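Local coordinates for protein rusticyanin (Thiobacillus ferrooxidans, PDB 2CAL) that carries electrons from cytochrome c552 to the A-type oxidase by means of a single bound copper ion in the periplasm, at residues M98-F110 with F124-Q138. The protein carries 1 engineered substitution. Residues are numbered along the deposited sequence; the frame is centred on the assembly and turned at random.
Sequences MPVIDPIVAGTGF and FTWHPTAGTYYYVCQ. With CU1 (copper (I) ion), chain B.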
# COMPACT_ATOMS: atom_id res chain seq x y z
N MET A 98 -10.73 -14.95 -3.62
CA MET A 98 -9.31 -15.30 -3.64
C MET A 98 -8.69 -14.67 -4.87
O MET A 98 -8.73 -15.27 -5.94
CB MET A 98 -9.06 -16.79 -3.45
CG MET A 98 -9.12 -17.11 -1.94
SD MET A 98 -8.75 -18.82 -1.56
CE MET A 98 -8.78 -18.75 0.24
N PRO A 99 -8.16 -13.44 -4.81
CA PRO A 99 -7.74 -12.79 -6.06
C PRO A 99 -6.67 -13.55 -6.81
O PRO A 99 -5.68 -14.06 -6.28
CB PRO A 99 -7.14 -11.48 -5.56
CG PRO A 99 -7.75 -11.20 -4.23
CD PRO A 99 -7.94 -12.60 -3.64
N VAL A 100 -6.84 -13.58 -8.12
CA VAL A 100 -5.86 -14.17 -9.04
C VAL A 100 -5.04 -13.02 -9.65
O VAL A 100 -5.47 -12.36 -10.61
CB VAL A 100 -6.56 -15.07 -10.04
CG1 VAL A 100 -5.51 -15.81 -10.86
CG2 VAL A 100 -7.49 -16.07 -9.37
N ILE A 101 -3.85 -12.77 -9.08
CA ILE A 101 -3.12 -11.53 -9.43
C ILE A 101 -1.68 -11.79 -9.77
O ILE A 101 -0.87 -10.88 -9.99
CB ILE A 101 -3.23 -10.49 -8.28
CG1 ILE A 101 -2.58 -10.96 -6.97
CG2 ILE A 101 -4.68 -10.03 -8.17
CD1 ILE A 101 -2.39 -9.82 -5.95
N ASP A 102 -1.21 -13.05 -9.85
CA ASP A 102 0.19 -13.32 -10.16
C ASP A 102 0.42 -12.97 -11.62
O ASP A 102 -0.49 -13.12 -12.46
CB ASP A 102 0.54 -14.78 -9.84
CG ASP A 102 0.68 -15.11 -8.34
OD1 ASP A 102 0.73 -14.20 -7.49
OD2 ASP A 102 0.86 -16.27 -7.95
N PRO A 103 1.62 -12.54 -12.00
CA PRO A 103 2.71 -12.33 -11.06
C PRO A 103 2.59 -11.02 -10.28
O PRO A 103 2.20 -9.97 -10.78
CB PRO A 103 3.96 -12.30 -11.97
CG PRO A 103 3.46 -12.09 -13.33
CD PRO A 103 2.00 -12.31 -13.41
N ILE A 104 2.99 -11.13 -9.02
CA ILE A 104 3.11 -9.94 -8.16
C ILE A 104 4.48 -9.33 -8.47
O ILE A 104 5.53 -9.96 -8.34
CB ILE A 104 2.92 -10.29 -6.68
CG1 ILE A 104 1.51 -10.77 -6.37
CG2 ILE A 104 3.27 -9.06 -5.82
CD1 ILE A 104 1.35 -11.53 -5.09
N VAL A 105 4.43 -8.09 -8.96
CA VAL A 105 5.66 -7.48 -9.44
C VAL A 105 6.54 -6.95 -8.31
O VAL A 105 7.75 -6.86 -8.46
CB VAL A 105 5.43 -6.39 -10.49
CG1 VAL A 105 4.68 -6.97 -11.70
CG2 VAL A 105 4.68 -5.19 -9.96
N ALA A 106 5.90 -6.60 -7.21
CA ALA A 106 6.59 -6.15 -6.00
C ALA A 106 5.52 -6.16 -4.90
O ALA A 106 4.35 -5.93 -5.16
CB ALA A 106 7.19 -4.77 -6.18
N GLY A 107 5.97 -6.44 -3.67
CA GLY A 107 4.98 -6.40 -2.60
C GLY A 107 5.34 -7.29 -1.42
O GLY A 107 6.45 -7.83 -1.40
N THR A 108 4.37 -7.39 -0.53
CA THR A 108 4.61 -8.06 0.75
C THR A 108 3.82 -9.38 0.88
O THR A 108 2.83 -9.63 0.18
CB THR A 108 4.20 -7.13 1.91
OG1 THR A 108 2.76 -7.07 2.07
CG2 THR A 108 4.64 -5.69 1.64
N GLY A 109 4.28 -10.19 1.80
CA GLY A 109 3.42 -11.27 2.31
C GLY A 109 2.38 -10.62 3.21
O GLY A 109 2.15 -9.39 3.34
N PHE A 110 1.72 -11.51 3.97
CA PHE A 110 0.76 -11.09 4.96
C PHE A 110 1.52 -10.45 6.13
O PHE A 110 2.53 -10.94 6.62
CB PHE A 110 -0.09 -12.29 5.43
CG PHE A 110 -0.95 -12.77 4.28
CD1 PHE A 110 -1.90 -12.03 3.69
CD2 PHE A 110 -0.73 -14.06 3.76
CE1 PHE A 110 -2.68 -12.44 2.61
CE2 PHE A 110 -1.50 -14.48 2.69
CZ PHE A 110 -2.48 -13.71 2.10
N PHE A 124 9.95 -1.86 0.99
CA PHE A 124 10.51 -2.52 -0.21
C PHE A 124 10.75 -1.44 -1.30
O PHE A 124 10.13 -0.38 -1.24
CB PHE A 124 9.65 -3.65 -0.69
CG PHE A 124 8.29 -3.31 -1.21
CD1 PHE A 124 8.09 -2.96 -2.53
CD2 PHE A 124 7.17 -3.35 -0.39
CE1 PHE A 124 6.81 -2.64 -2.99
CE2 PHE A 124 5.92 -3.03 -0.86
CZ PHE A 124 5.70 -2.66 -2.16
N THR A 125 11.60 -1.79 -2.24
CA THR A 125 11.86 -0.90 -3.37
C THR A 125 11.29 -1.49 -4.64
O THR A 125 11.10 -2.71 -4.78
CB THR A 125 13.36 -0.68 -3.49
OG1 THR A 125 13.63 0.48 -4.30
CG2 THR A 125 14.09 -1.79 -4.23
N TRP A 126 11.00 -0.65 -5.62
CA TRP A 126 10.30 -0.99 -6.83
C TRP A 126 10.78 -0.10 -7.95
O TRP A 126 10.85 1.11 -7.78
CB TRP A 126 8.78 -0.86 -6.61
CG TRP A 126 7.86 -1.19 -7.75
CD1 TRP A 126 8.00 -2.25 -8.65
CD2 TRP A 126 6.63 -0.51 -8.13
NE1 TRP A 126 6.94 -2.22 -9.53
CE2 TRP A 126 6.09 -1.17 -9.25
CE3 TRP A 126 5.95 0.62 -7.64
CZ2 TRP A 126 4.93 -0.74 -9.86
CZ3 TRP A 126 4.80 1.03 -8.25
CH2 TRP A 126 4.30 0.36 -9.35
N HIS A 127 11.09 -0.73 -9.09
CA HIS A 127 11.59 -0.04 -10.27
C HIS A 127 10.70 -0.42 -11.47
O HIS A 127 11.17 -1.22 -12.27
CB HIS A 127 13.05 -0.43 -10.56
CG HIS A 127 14.05 0.08 -9.59
ND1 HIS A 127 14.73 1.27 -9.82
CD2 HIS A 127 14.53 -0.42 -8.44
CE1 HIS A 127 15.55 1.45 -8.80
NE2 HIS A 127 15.46 0.47 -7.94
N PRO A 128 9.46 0.08 -11.53
CA PRO A 128 8.55 -0.38 -12.59
C PRO A 128 8.83 0.22 -13.97
O PRO A 128 9.31 1.34 -14.12
CB PRO A 128 7.19 0.17 -12.15
CG PRO A 128 7.56 1.38 -11.34
CD PRO A 128 8.82 1.03 -10.58
N THR A 129 8.50 -0.60 -14.97
CA THR A 129 8.33 -0.05 -16.29
C THR A 129 7.05 0.76 -16.30
O THR A 129 6.10 0.60 -15.52
CB THR A 129 8.27 -1.14 -17.38
OG1 THR A 129 7.15 -1.97 -17.11
CG2 THR A 129 9.50 -2.03 -17.29
N ALA A 130 6.98 1.69 -17.27
CA ALA A 130 5.75 2.47 -17.45
C ALA A 130 4.55 1.59 -17.69
O ALA A 130 4.65 0.52 -18.31
CB ALA A 130 5.96 3.46 -18.60
N GLY A 131 3.36 2.03 -17.26
CA GLY A 131 2.14 1.27 -17.39
C GLY A 131 1.24 1.50 -16.20
O GLY A 131 1.53 2.31 -15.31
N THR A 132 0.14 0.79 -16.19
CA THR A 132 -0.86 0.81 -15.12
C THR A 132 -0.72 -0.41 -14.24
O THR A 132 -0.55 -1.53 -14.75
CB THR A 132 -2.28 0.90 -15.72
OG1 THR A 132 -2.29 2.10 -16.49
CG2 THR A 132 -3.37 0.96 -14.66
N TYR A 133 -0.75 -0.20 -12.94
CA TYR A 133 -0.70 -1.24 -11.93
C TYR A 133 -1.79 -0.98 -10.90
O TYR A 133 -2.46 0.01 -10.89
CB TYR A 133 0.66 -1.27 -11.25
CG TYR A 133 1.87 -1.34 -12.16
CD1 TYR A 133 2.45 -0.24 -12.81
CD2 TYR A 133 2.49 -2.56 -12.40
CE1 TYR A 133 3.54 -0.34 -13.63
CE2 TYR A 133 3.61 -2.67 -13.21
CZ TYR A 133 4.14 -1.54 -13.83
OH TYR A 133 5.24 -1.68 -14.64
N TYR A 134 -1.95 -2.00 -10.02
CA TYR A 134 -2.94 -1.96 -8.94
C TYR A 134 -2.20 -2.44 -7.70
O TYR A 134 -1.41 -3.39 -7.76
CB TYR A 134 -4.17 -2.82 -9.25
CG TYR A 134 -4.83 -2.35 -10.53
CD1 TYR A 134 -5.83 -1.38 -10.50
CD2 TYR A 134 -4.38 -2.81 -11.77
CE1 TYR A 134 -6.39 -0.95 -11.70
CE2 TYR A 134 -4.94 -2.36 -12.95
CZ TYR A 134 -5.95 -1.42 -12.91
OH TYR A 134 -6.53 -0.96 -14.10
N TYR A 135 -2.50 -1.79 -6.56
CA TYR A 135 -2.03 -2.29 -5.25
C TYR A 135 -3.25 -2.93 -4.60
O TYR A 135 -4.33 -2.38 -4.54
CB TYR A 135 -1.40 -1.22 -4.36
CG TYR A 135 -2.17 0.05 -4.11
CD1 TYR A 135 -2.21 1.12 -5.02
CD2 TYR A 135 -2.90 0.19 -2.94
CE1 TYR A 135 -2.93 2.26 -4.76
CE2 TYR A 135 -3.62 1.34 -2.67
CZ TYR A 135 -3.63 2.41 -3.57
OH TYR A 135 -4.37 3.51 -3.27
N VAL A 136 -3.07 -4.19 -4.15
CA VAL A 136 -4.16 -5.06 -3.75
C VAL A 136 -3.79 -5.80 -2.47
O VAL A 136 -2.66 -6.24 -2.26
CB VAL A 136 -4.43 -6.07 -4.89
CG1 VAL A 136 -5.63 -6.99 -4.67
CG2 VAL A 136 -4.62 -5.40 -6.26
N CYS A 137 -4.80 -6.01 -1.61
CA CYS A 137 -4.69 -6.90 -0.48
C CYS A 137 -5.13 -8.33 -0.86
O CYS A 137 -6.15 -8.48 -1.53
CB CYS A 137 -5.53 -6.38 0.70
SG CYS A 137 -5.39 -7.50 2.15
N GLN A 138 -4.34 -9.30 -0.41
CA GLN A 138 -4.65 -10.70 -0.74
C GLN A 138 -5.42 -11.45 0.34
O GLN A 138 -5.73 -12.62 0.14
CB GLN A 138 -3.33 -11.47 -0.98
CG GLN A 138 -2.69 -11.11 -2.33
CD GLN A 138 -1.62 -12.12 -2.66
OE1 GLN A 138 -0.49 -12.25 -2.19
NE2 GLN A 138 -1.99 -12.92 -3.65
CU CU1 B . -6.59 -6.40 3.53
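A chi1 of 63° in Ile-101 sets CG1 between the backbone N and the carbonyl carbon, and in Gln-138 a chi1 of -75° puts CG opposite its carbonyl carbon, from where the chain runs out extended. CD1 of Ile-101 thus comes to 3.9 Å from CG of Gln-138, the two side chains slanting across each other, while Ile-104, pointing against the glutamine from the opposite direction, sets its CD1 against the terminal amide. The glutamine suits this place through its length, which gives both isoleucines aliphatic and amide surface to rest on. Phe-110 crosses that stem at about a right angle, its CE1 3.8 Å from CB of Gln-138; the backbone carbonyl carbon of Gln-138 lies at the edge of its ring, in the ring plane.

The contact belongs to the cupredoxin fold, a sandwich of two beta-sheets: strand 119-126 lies in one and strand 131-136 in the other, and segment 98-110 packs against both. Strand 131-136 leads straight to Cys-137, whose SG binds the copper at 2.1 Å together with His-84 and Met-147, and the backbone N of Gln-138 is hydrogen-bonded to Ser-85.

At the other end, Gly-107 places its CA over one face of the Phe-124 ring in a CH-pi contact, 4.1 Å from CA to the ring centroid and 21° off the normal. Its backbone angles would press any CB against the preceding carbonyl oxygen, which explains the glycine. Ala-106, small enough to touch both rings, sets CB 3.6 Å from CD1 of Trp-126 and 3.9 Å from CE1 of Phe-124. Val-105 CG2 approaches Trp-126 NE1 at 3.8 Å and also touches Tyr-133, whose ring has Trp-126 CZ2 over its face and whose OH donates a 2.6 Å hydrogen bond to Thr-129 O.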